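Local coordinates for protein flavin-containing monooxygenase (Allium sativum, PDB 6WPU) that uses bound FAD to oxygenate the sulfur of S-allyl-L-cysteine in garlic, probably giving the sulfoxide alliin with NADPH and molecular oxygen, at residues A[91-95]-A[425-429]; A[96-101]-A[415-421]; A[337-342]-A[392-398]. All blocks are in the same frame, centred on the assembly; numbering follows the deposited sequence.

Contact 1: residues A[91-95]-A[425-429]. With FAD (flavin-adenine dinucleotide), chain B.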
# COMPACT_ATOMS: atom_id res chain seq x y z
N THR A 91 -7.46 -8.00 -8.01
CA THR A 91 -7.46 -7.70 -6.59
C THR A 91 -7.24 -8.98 -5.79
O THR A 91 -7.64 -10.07 -6.21
CB THR A 91 -8.78 -7.02 -6.15
OG1 THR A 91 -9.89 -7.94 -6.22
CG2 THR A 91 -9.09 -5.82 -7.03
N ASN A 92 -6.56 -8.86 -4.65
CA ASN A 92 -6.41 -10.00 -3.74
C ASN A 92 -7.45 -9.97 -2.64
O ASN A 92 -7.37 -10.77 -1.70
CB ASN A 92 -5.00 -10.06 -3.15
CG ASN A 92 -4.61 -8.81 -2.40
OD1 ASN A 92 -5.46 -8.05 -1.93
ND2 ASN A 92 -3.32 -8.57 -2.28
N LEU A 93 -8.42 -9.06 -2.72
CA LEU A 93 -9.56 -8.97 -1.83
C LEU A 93 -10.82 -8.93 -2.68
O LEU A 93 -10.80 -8.37 -3.78
CB LEU A 93 -9.48 -7.71 -0.96
CG LEU A 93 -8.30 -7.59 0.01
CD1 LEU A 93 -8.27 -6.18 0.59
CD2 LEU A 93 -8.44 -8.63 1.12
N PRO A 94 -11.91 -9.54 -2.22
CA PRO A 94 -13.17 -9.42 -2.96
C PRO A 94 -13.64 -7.98 -2.96
O PRO A 94 -13.37 -7.22 -2.02
CB PRO A 94 -14.13 -10.32 -2.18
CG PRO A 94 -13.58 -10.33 -0.80
CD PRO A 94 -12.09 -10.18 -0.91
N ARG A 95 -14.30 -7.58 -4.05
CA ARG A 95 -14.55 -6.16 -4.25
C ARG A 95 -15.47 -5.58 -3.17
O ARG A 95 -15.36 -4.40 -2.85
CB ARG A 95 -15.10 -5.91 -5.65
CG ARG A 95 -16.46 -6.55 -5.93
CD ARG A 95 -16.78 -6.55 -7.43
NE ARG A 95 -16.94 -5.20 -7.98
CZ ARG A 95 -16.76 -4.88 -9.26
NH1 ARG A 95 -16.38 -5.80 -10.14
NH2 ARG A 95 -16.95 -3.62 -9.67
N VAL A 425 -11.32 -14.79 2.87
CA VAL A 425 -10.41 -14.66 1.73
C VAL A 425 -8.97 -14.83 2.18
O VAL A 425 -8.15 -15.37 1.44
CB VAL A 425 -10.61 -13.32 1.00
CG1 VAL A 425 -10.10 -12.15 1.82
CG2 VAL A 425 -9.86 -13.35 -0.34
N SER A 426 -8.64 -14.40 3.40
CA SER A 426 -7.32 -14.65 3.95
C SER A 426 -7.03 -16.15 4.01
O SER A 426 -5.94 -16.61 3.64
CB SER A 426 -7.21 -14.01 5.34
OG SER A 426 -5.87 -13.70 5.66
N LYS A 427 -8.01 -16.95 4.45
CA LYS A 427 -7.82 -18.39 4.51
C LYS A 427 -7.71 -19.00 3.12
O LYS A 427 -6.87 -19.87 2.88
CB LYS A 427 -8.96 -19.04 5.29
CG LYS A 427 -8.81 -20.54 5.48
CD LYS A 427 -10.00 -21.11 6.24
CE LYS A 427 -11.24 -21.19 5.35
NZ LYS A 427 -11.19 -22.39 4.47
N ASN A 428 -8.55 -18.54 2.18
CA ASN A 428 -8.52 -19.10 0.83
C ASN A 428 -7.27 -18.71 0.06
O ASN A 428 -6.78 -19.47 -0.78
CB ASN A 428 -9.75 -18.65 0.06
CG ASN A 428 -11.02 -19.23 0.61
OD1 ASN A 428 -10.99 -20.01 1.56
ND2 ASN A 428 -12.15 -18.84 0.03
N ARG A 429 -6.76 -17.51 0.32
CA ARG A 429 -5.55 -17.05 -0.35
C ARG A 429 -4.34 -17.89 0.07
O ARG A 429 -3.48 -18.20 -0.76
CB ARG A 429 -5.32 -15.57 -0.03
CG ARG A 429 -4.54 -14.81 -1.08
CD ARG A 429 -4.79 -13.34 -0.90
NE ARG A 429 -4.42 -12.94 0.45
CZ ARG A 429 -4.94 -11.92 1.11
NH1 ARG A 429 -5.87 -11.17 0.54
NH2 ARG A 429 -4.51 -11.65 2.33
PA FAD B . -0.70 5.42 -3.83
O1A FAD B . -1.68 4.60 -4.67
O2A FAD B . 0.72 5.20 -3.93
O5B FAD B . -0.78 6.90 -4.12
C5B FAD B . 0.11 7.93 -3.69
C4B FAD B . 0.01 9.16 -4.62
O4B FAD B . 0.77 10.26 -4.19
C3B FAD B . 0.42 8.86 -6.04
O3B FAD B . -0.56 9.27 -6.94
C2B FAD B . 1.67 9.65 -6.24
O2B FAD B . 1.84 10.07 -7.54
C1B FAD B . 1.43 10.80 -5.30
N9A FAD B . 2.64 11.43 -4.83
C8A FAD B . 3.75 10.77 -4.31
N7A FAD B . 4.69 11.66 -3.97
C5A FAD B . 4.25 12.94 -4.29
C6A FAD B . 4.80 14.22 -4.19
N6A FAD B . 6.11 14.43 -3.63
N1A FAD B . 4.08 15.29 -4.58
C2A FAD B . 2.84 15.15 -5.12
N3A FAD B . 2.26 13.93 -5.24
C4A FAD B . 2.94 12.82 -4.85
N1 FAD B . -5.37 -2.81 -1.93
C2 FAD B . -6.69 -3.33 -2.13
O2 FAD B . -7.75 -2.77 -1.49
N3 FAD B . -6.90 -4.46 -2.89
C4 FAD B . -5.84 -5.07 -3.54
O4 FAD B . -6.01 -6.17 -4.31
C4X FAD B . -4.51 -4.44 -3.56
N5 FAD B . -3.52 -4.92 -4.40
C5X FAD B . -2.28 -4.28 -4.43
C6 FAD B . -1.27 -4.77 -5.27
C7 FAD B . -0.04 -4.12 -5.31
C7M FAD B . 1.03 -4.67 -6.21
C8 FAD B . 0.19 -3.00 -4.51
C8M FAD B . 1.51 -2.29 -4.52
C9 FAD B . -0.81 -2.51 -3.67
C9A FAD B . -2.04 -3.15 -3.63
N10 FAD B . -3.08 -2.63 -2.77
C10 FAD B . -4.32 -3.27 -2.73
C1' FAD B . -2.81 -1.47 -1.90
C2' FAD B . -2.82 -0.08 -2.49
O2' FAD B . -1.65 0.54 -2.15
C3' FAD B . -3.96 0.64 -1.80
O3' FAD B . -5.07 0.06 -2.36
C4' FAD B . -4.02 2.15 -2.03
O4' FAD B . -3.90 2.37 -3.38
C5' FAD B . -3.02 3.00 -1.24
O5' FAD B . -3.07 4.23 -1.92
P FAD B . -2.31 5.58 -1.61
O1P FAD B . -3.17 6.84 -2.01
O2P FAD B . -1.82 5.43 -0.11
O3P FAD B . -0.85 5.33 -2.33
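Arg429 reaches from helix 416-431 to the loop that leads into helix 95-98 and overlaps the backbone and CB of Asn92. Its NH1 donates to Asn92 O at 2.7 Å, with an N-H...O angle of 141°. The oxygen sits in the guanidinium plane, at the edge. The donor itself stands above the carbonyl plane, 39° out of it, so the bond does not use a lone pair. A bend at chi3 (57°) swings the guanidinium round to this carbonyl. Leu93 CD2 comes up to the same group at its edge, 3.7 Å from Arg429 NH1. That methyl also meets Val425 CG1 at 4.0 Å, where the two side chains cross at about a right angle. Val425 faces Pro94 tip to tip, with CG2 3.9 Å from Pro94 CD. Pro94 is the N-cap residue of helix 95-98. Within the loop, Thr91 OG1 donates to Leu93 O at 2.6 Å. Tyr436 touches the side chains of both Asn92 and Arg429. Asn92 thus works in two directions. Its carbonyl takes the arginine, and its backbone N donates to FAD O4 at 2.8 Å. Helix 416-431 thus packs against the loop that binds the flavin carbonyl, and probably helps to keep it in place. The loop lines the pyrimidine end of the FAD pocket in this flavin-containing monooxygenase.

Contact 2: residues A[96-101]-A[415-421]. With FAD (flavin-adenine dinucleotide), chain B.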
# COMPACT_ATOMS: atom_id res chain seq x y z
N GLU A 96 -16.36 -6.40 -2.59
CA GLU A 96 -17.24 -5.90 -1.53
C GLU A 96 -16.43 -5.41 -0.33
O GLU A 96 -16.78 -4.41 0.30
CB GLU A 96 -18.24 -6.97 -1.07
CG GLU A 96 -19.20 -7.48 -2.15
CD GLU A 96 -18.62 -8.65 -2.94
OE1 GLU A 96 -17.53 -9.16 -2.57
OE2 GLU A 96 -19.25 -9.07 -3.94
N VAL A 97 -15.33 -6.11 -0.02
CA VAL A 97 -14.50 -5.78 1.13
C VAL A 97 -13.73 -4.48 0.90
O VAL A 97 -13.50 -3.71 1.83
CB VAL A 97 -13.56 -6.96 1.44
CG1 VAL A 97 -12.24 -6.51 2.08
CG2 VAL A 97 -14.24 -7.94 2.33
N MET A 98 -13.34 -4.21 -0.35
CA MET A 98 -12.40 -3.13 -0.67
C MET A 98 -13.01 -1.74 -0.66
O MET A 98 -12.27 -0.76 -0.52
CB MET A 98 -11.79 -3.36 -2.04
CG MET A 98 -10.77 -4.45 -2.11
SD MET A 98 -10.22 -4.65 -3.81
CE MET A 98 -9.57 -3.04 -4.21
N GLY A 99 -14.32 -1.60 -0.86
CA GLY A 99 -14.89 -0.29 -1.12
C GLY A 99 -14.91 0.62 0.10
O GLY A 99 -14.98 0.18 1.24
N PHE A 100 -14.83 1.92 -0.16
CA PHE A 100 -15.12 2.91 0.87
C PHE A 100 -16.46 2.63 1.54
O PHE A 100 -17.40 2.11 0.92
CB PHE A 100 -15.12 4.31 0.26
CG PHE A 100 -13.76 4.76 -0.21
CD1 PHE A 100 -12.75 5.02 0.70
CD2 PHE A 100 -13.49 4.93 -1.56
CE1 PHE A 100 -11.51 5.43 0.28
CE2 PHE A 100 -12.26 5.34 -1.99
CZ PHE A 100 -11.25 5.59 -1.07
N LEU A 101 -16.54 2.97 2.83
CA LEU A 101 -17.68 2.58 3.65
C LEU A 101 -19.00 3.15 3.15
O LEU A 101 -20.06 2.56 3.36
CB LEU A 101 -17.43 3.01 5.10
CG LEU A 101 -16.22 2.33 5.73
CD1 LEU A 101 -15.93 2.90 7.10
CD2 LEU A 101 -16.43 0.82 5.79
N GLU A 415 -18.72 -3.45 9.32
CA GLU A 415 -19.79 -4.44 9.24
C GLU A 415 -19.24 -5.83 9.56
O GLU A 415 -18.07 -6.15 9.28
CB GLU A 415 -20.43 -4.44 7.85
CG GLU A 415 -20.80 -3.08 7.26
CD GLU A 415 -19.68 -2.48 6.42
OE1 GLU A 415 -18.49 -2.66 6.79
OE2 GLU A 415 -19.97 -1.85 5.38
N GLU A 416 -20.10 -6.68 10.14
CA GLU A 416 -19.67 -8.03 10.49
C GLU A 416 -19.36 -8.85 9.25
O GLU A 416 -18.38 -9.62 9.23
CB GLU A 416 -20.74 -8.74 11.33
CG GLU A 416 -20.62 -8.47 12.81
CD GLU A 416 -21.38 -7.22 13.22
OE1 GLU A 416 -22.11 -6.68 12.37
OE2 GLU A 416 -21.24 -6.81 14.40
N TRP A 417 -20.17 -8.72 8.19
CA TRP A 417 -19.89 -9.44 6.96
C TRP A 417 -18.51 -9.08 6.40
O TRP A 417 -17.86 -9.91 5.77
CB TRP A 417 -20.99 -9.18 5.92
CG TRP A 417 -21.07 -7.76 5.43
CD1 TRP A 417 -21.99 -6.82 5.79
CD2 TRP A 417 -20.20 -7.11 4.47
NE1 TRP A 417 -21.75 -5.63 5.13
CE2 TRP A 417 -20.66 -5.78 4.32
CE3 TRP A 417 -19.08 -7.52 3.73
CZ2 TRP A 417 -20.03 -4.86 3.47
CZ3 TRP A 417 -18.45 -6.61 2.89
CH2 TRP A 417 -18.93 -5.29 2.76
N ARG A 418 -18.04 -7.85 6.65
CA ARG A 418 -16.76 -7.43 6.11
C ARG A 418 -15.61 -8.05 6.90
O ARG A 418 -14.60 -8.45 6.31
CB ARG A 418 -16.65 -5.90 6.09
CG ARG A 418 -15.66 -5.36 5.03
CD ARG A 418 -15.40 -3.85 5.18
NE ARG A 418 -16.53 -2.98 4.83
CZ ARG A 418 -16.58 -2.21 3.74
NH1 ARG A 418 -15.57 -2.22 2.88
NH2 ARG A 418 -17.64 -1.43 3.52
N ARG A 419 -15.76 -8.14 8.23
CA ARG A 419 -14.79 -8.88 9.02
C ARG A 419 -14.72 -10.33 8.57
O ARG A 419 -13.63 -10.89 8.39
CB ARG A 419 -15.13 -8.79 10.51
CG ARG A 419 -14.73 -7.48 11.20
CD ARG A 419 -15.20 -7.51 12.64
NE ARG A 419 -14.88 -6.30 13.40
CZ ARG A 419 -13.79 -6.17 14.15
NH1 ARG A 419 -12.91 -7.17 14.22
NH2 ARG A 419 -13.58 -5.05 14.82
N LEU A 420 -15.88 -10.96 8.37
CA LEU A 420 -15.92 -12.37 8.02
C LEU A 420 -15.38 -12.62 6.62
O LEU A 420 -14.67 -13.60 6.39
CB LEU A 420 -17.35 -12.90 8.16
CG LEU A 420 -17.92 -12.93 9.58
CD1 LEU A 420 -19.39 -13.34 9.57
CD2 LEU A 420 -17.09 -13.84 10.49
N MET A 421 -15.71 -11.75 5.66
CA MET A 421 -15.18 -11.92 4.31
C MET A 421 -13.66 -11.85 4.32
O MET A 421 -12.99 -12.63 3.63
CB MET A 421 -15.75 -10.87 3.37
CG MET A 421 -17.00 -11.24 2.61
SD MET A 421 -17.35 -9.96 1.38
CE MET A 421 -19.07 -10.27 1.05
PA FAD B . -0.70 5.42 -3.83
O1A FAD B . -1.68 4.60 -4.67
O2A FAD B . 0.72 5.20 -3.93
O5B FAD B . -0.78 6.90 -4.12
C5B FAD B . 0.11 7.93 -3.69
C4B FAD B . 0.01 9.16 -4.62
O4B FAD B . 0.77 10.26 -4.19
C3B FAD B . 0.42 8.86 -6.04
O3B FAD B . -0.56 9.27 -6.94
C2B FAD B . 1.67 9.65 -6.24
O2B FAD B . 1.84 10.07 -7.54
C1B FAD B . 1.43 10.80 -5.30
N9A FAD B . 2.64 11.43 -4.83
C8A FAD B . 3.75 10.77 -4.31
N7A FAD B . 4.69 11.66 -3.97
C5A FAD B . 4.25 12.94 -4.29
C6A FAD B . 4.80 14.22 -4.19
N6A FAD B . 6.11 14.43 -3.63
N1A FAD B . 4.08 15.29 -4.58
C2A FAD B . 2.84 15.15 -5.12
N3A FAD B . 2.26 13.93 -5.24
C4A FAD B . 2.94 12.82 -4.85
N1 FAD B . -5.37 -2.81 -1.93
C2 FAD B . -6.69 -3.33 -2.13
O2 FAD B . -7.75 -2.77 -1.49
N3 FAD B . -6.90 -4.46 -2.89
C4 FAD B . -5.84 -5.07 -3.54
O4 FAD B . -6.01 -6.17 -4.31
C4X FAD B . -4.51 -4.44 -3.56
N5 FAD B . -3.52 -4.92 -4.40
C5X FAD B . -2.28 -4.28 -4.43
C6 FAD B . -1.27 -4.77 -5.27
C7 FAD B . -0.04 -4.12 -5.31
C7M FAD B . 1.03 -4.67 -6.21
C8 FAD B . 0.19 -3.00 -4.51
C8M FAD B . 1.51 -2.29 -4.52
C9 FAD B . -0.81 -2.51 -3.67
C9A FAD B . -2.04 -3.15 -3.63
N10 FAD B . -3.08 -2.63 -2.77
C10 FAD B . -4.32 -3.27 -2.73
C1' FAD B . -2.81 -1.47 -1.90
C2' FAD B . -2.82 -0.08 -2.49
O2' FAD B . -1.65 0.54 -2.15
C3' FAD B . -3.96 0.64 -1.80
O3' FAD B . -5.07 0.06 -2.36
C4' FAD B . -4.02 2.15 -2.03
O4' FAD B . -3.90 2.37 -3.38
C5' FAD B . -3.02 3.00 -1.24
O5' FAD B . -3.07 4.23 -1.92
P FAD B . -2.31 5.58 -1.61
O1P FAD B . -3.17 6.84 -2.01
O2P FAD B . -1.82 5.43 -0.11
O3P FAD B . -0.85 5.33 -2.33
O HOH W 1 -18.41 -0.46 0.67
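Arg418 NH1 meets two backbone carbonyls where the short helix 95-98 runs out, in the FAD-binding part of the flavin-containing monooxygenase fold. It donates to Val97 O at 2.8 Å and to Gly99 O at 3.0 Å. A bend at chi3 (-70°) turns the guanidinium toward them. The Gly99 bond arrives in the carbonyl plane, on a lone pair. The Val97 bond comes from above its plane, 56° out. Leu101 CD2 lies over one guanidinium face, 3.4 Å from Arg418 NH2. Trp417 CH2 lies over the opposite face, and Glu96 O meets this indole at its edge. A water links Arg418 NH2 to Phe100 O. Glu415, the N-cap residue of helix 416-431, sets the guanidinium's rotation. Its carboxylate takes NE on OE1 and NH2 on OE2, a side-on salt bridge of two nearly straight bonds. A leucine in place of Arg418 would probably leave Val97 O and Gly99 O without this donor and Glu415 without its mate. Further along helix 416-431, Met421 CB packs tightly on Val97 CG2, at 3.5 Å. Glu96 sends its carboxylate to Arg116. Met98 turns from the contact to the flavin, where FAD N3 makes a weak hydrogen bond to Met98 SD at 3.5 Å.

Contact 3: residues A[337-342]-A[392-398]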
# COMPACT_ATOMS: atom_id res chain seq x y z
N ILE A 337 -0.37 4.87 6.35
CA ILE A 337 0.85 4.21 6.80
C ILE A 337 0.67 2.71 7.03
O ILE A 337 1.53 1.94 6.61
CB ILE A 337 1.41 4.92 8.05
CG1 ILE A 337 1.85 6.37 7.74
CG2 ILE A 337 2.55 4.12 8.66
CD1 ILE A 337 2.96 6.48 6.76
N PRO A 338 -0.39 2.25 7.71
CA PRO A 338 -0.45 0.82 8.07
C PRO A 338 -0.44 -0.10 6.86
O PRO A 338 -0.79 0.29 5.75
CB PRO A 338 -1.76 0.70 8.85
CG PRO A 338 -1.98 2.11 9.43
CD PRO A 338 -1.49 3.01 8.33
N TRP A 339 -0.00 -1.34 7.07
CA TRP A 339 0.00 -2.32 5.99
C TRP A 339 -0.53 -3.65 6.50
O TRP A 339 -0.81 -3.83 7.69
CB TRP A 339 1.39 -2.47 5.34
CG TRP A 339 2.54 -2.70 6.27
CD1 TRP A 339 3.11 -1.79 7.11
CD2 TRP A 339 3.30 -3.91 6.42
NE1 TRP A 339 4.16 -2.35 7.79
CE2 TRP A 339 4.31 -3.65 7.38
CE3 TRP A 339 3.24 -5.18 5.84
CZ2 TRP A 339 5.24 -4.63 7.78
CZ3 TRP A 339 4.17 -6.16 6.23
CH2 TRP A 339 5.15 -5.87 7.19
N LYS A 340 -0.69 -4.59 5.55
CA LYS A 340 -1.50 -5.79 5.73
C LYS A 340 -2.93 -5.42 6.11
O LYS A 340 -3.55 -6.01 7.00
CB LYS A 340 -0.87 -6.75 6.76
CG LYS A 340 0.27 -7.62 6.20
CD LYS A 340 -0.24 -8.72 5.27
CE LYS A 340 0.91 -9.57 4.70
NZ LYS A 340 0.47 -10.77 3.91
N ILE A 341 -3.48 -4.44 5.38
CA ILE A 341 -4.79 -3.88 5.70
C ILE A 341 -5.66 -3.87 4.45
O ILE A 341 -5.16 -3.88 3.32
CB ILE A 341 -4.69 -2.44 6.25
CG1 ILE A 341 -4.06 -1.53 5.18
CG2 ILE A 341 -3.92 -2.40 7.56
CD1 ILE A 341 -4.18 -0.08 5.44
N VAL A 342 -6.97 -3.78 4.68
CA VAL A 342 -7.91 -3.33 3.66
C VAL A 342 -7.81 -1.80 3.60
O VAL A 342 -8.32 -1.12 4.50
CB VAL A 342 -9.34 -3.79 3.98
CG1 VAL A 342 -10.28 -3.42 2.86
CG2 VAL A 342 -9.34 -5.30 4.23
N HIS A 392 4.07 -0.98 11.77
CA HIS A 392 2.83 -0.53 11.16
C HIS A 392 2.03 -1.66 10.54
O HIS A 392 1.04 -1.40 9.85
CB HIS A 392 3.12 0.56 10.13
CG HIS A 392 3.96 1.67 10.68
ND1 HIS A 392 3.53 2.45 11.73
CD2 HIS A 392 5.20 2.09 10.36
CE1 HIS A 392 4.48 3.33 12.02
NE2 HIS A 392 5.50 3.13 11.21
N ASN A 393 2.46 -2.90 10.75
CA ASN A 393 1.72 -4.08 10.35
C ASN A 393 0.60 -4.30 11.36
O ASN A 393 0.87 -4.58 12.52
CB ASN A 393 2.66 -5.29 10.30
CG ASN A 393 1.98 -6.56 9.82
OD1 ASN A 393 0.79 -6.79 10.07
ND2 ASN A 393 2.73 -7.39 9.14
N ILE A 394 -0.65 -4.17 10.92
CA ILE A 394 -1.77 -4.34 11.85
C ILE A 394 -2.79 -5.33 11.29
O ILE A 394 -3.98 -5.25 11.59
CB ILE A 394 -2.43 -2.98 12.20
CG1 ILE A 394 -3.10 -2.34 10.99
CG2 ILE A 394 -1.41 -1.98 12.75
CD1 ILE A 394 -3.78 -1.00 11.32
N GLY A 395 -2.31 -6.31 10.52
CA GLY A 395 -3.22 -7.26 9.89
C GLY A 395 -4.12 -7.99 10.87
O GLY A 395 -5.30 -8.22 10.59
N HIS A 396 -3.60 -8.35 12.05
CA HIS A 396 -4.38 -9.15 12.99
C HIS A 396 -5.56 -8.36 13.55
O HIS A 396 -6.66 -8.90 13.68
CB HIS A 396 -3.49 -9.66 14.12
N ASN A 397 -5.37 -7.09 13.87
CA ASN A 397 -6.40 -6.32 14.56
C ASN A 397 -6.82 -5.08 13.77
O ASN A 397 -7.22 -4.08 14.37
CB ASN A 397 -5.92 -5.90 15.95
N GLN A 398 -6.77 -5.15 12.43
CA GLN A 398 -6.97 -3.95 11.62
C GLN A 398 -8.37 -3.38 11.77
O GLN A 398 -8.56 -2.16 11.73
CB GLN A 398 -6.68 -4.23 10.16
CG GLN A 398 -7.77 -5.03 9.49
CD GLN A 398 -7.54 -5.15 8.02
OE1 GLN A 398 -7.87 -4.24 7.25
NE2 GLN A 398 -6.95 -6.28 7.62
O HOH W 2 6.13 -1.23 9.79
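Trp339 and Asn393 form a single parallel beta bridge, which joins the loop after strand 332-334, the edge strand of the five-stranded parallel sheet, to the loop before helix 398-409. With His392 they carry much of the contact. Trp339 N donates to His392 O at 3.0 Å, and Ile394 N donates to Trp339 O at 3.3 Å. The Trp339 indole lies over Asn393. Asn393 CB makes a CH-pi contact with its six-membered ring, 3.9 Å from the centroid. With CG anti to the backbone N (chi1 -177°), the Asn393 amide runs on beneath the ring, its plane turned 54° from the indole. Asn393 OD1 takes Gly395 N, which makes an Asx turn. At the ring's edge, a water accepts from both Trp339 NE1 and His392 N. The His392 imidazole receives Ile337 CG2 over one face, 3.6 Å from its centroid. Its nitrogens are engaged by Val316 N and His322 ND1, so the ring is probably fixed against turning. Ile394 packs CD1 on Pro338 CB and CG1 on Ile341 CG2. Val342 is the N-cap residue of helix 343-358. Its backbone N donates to Gln398 OE1 at 2.8 Å, almost straight at 171°.

In the fold
Contacts 1 and 2 share helix 416-431, which faces the loop and short helix of residues 91-101. Their centres are about 11 Å apart. Met98 joins them: its SD is 3.6 Å from Thr91 CG2 and its CG 3.7 Å from Leu93 CB. Both touch the pyrimidine end of FAD. Contact 3 has its centre about 15 Å from each of the others. Val342 ties it to them: its CG2 is 3.9 Å from Leu93 CD1 of contact 1, and its CG1 is 3.4 Å from Val97 O of contact 2. The Val342 side chain is about 5 Å from the FAD. The three contacts thus bring distant parts of the chain together beside the flavin.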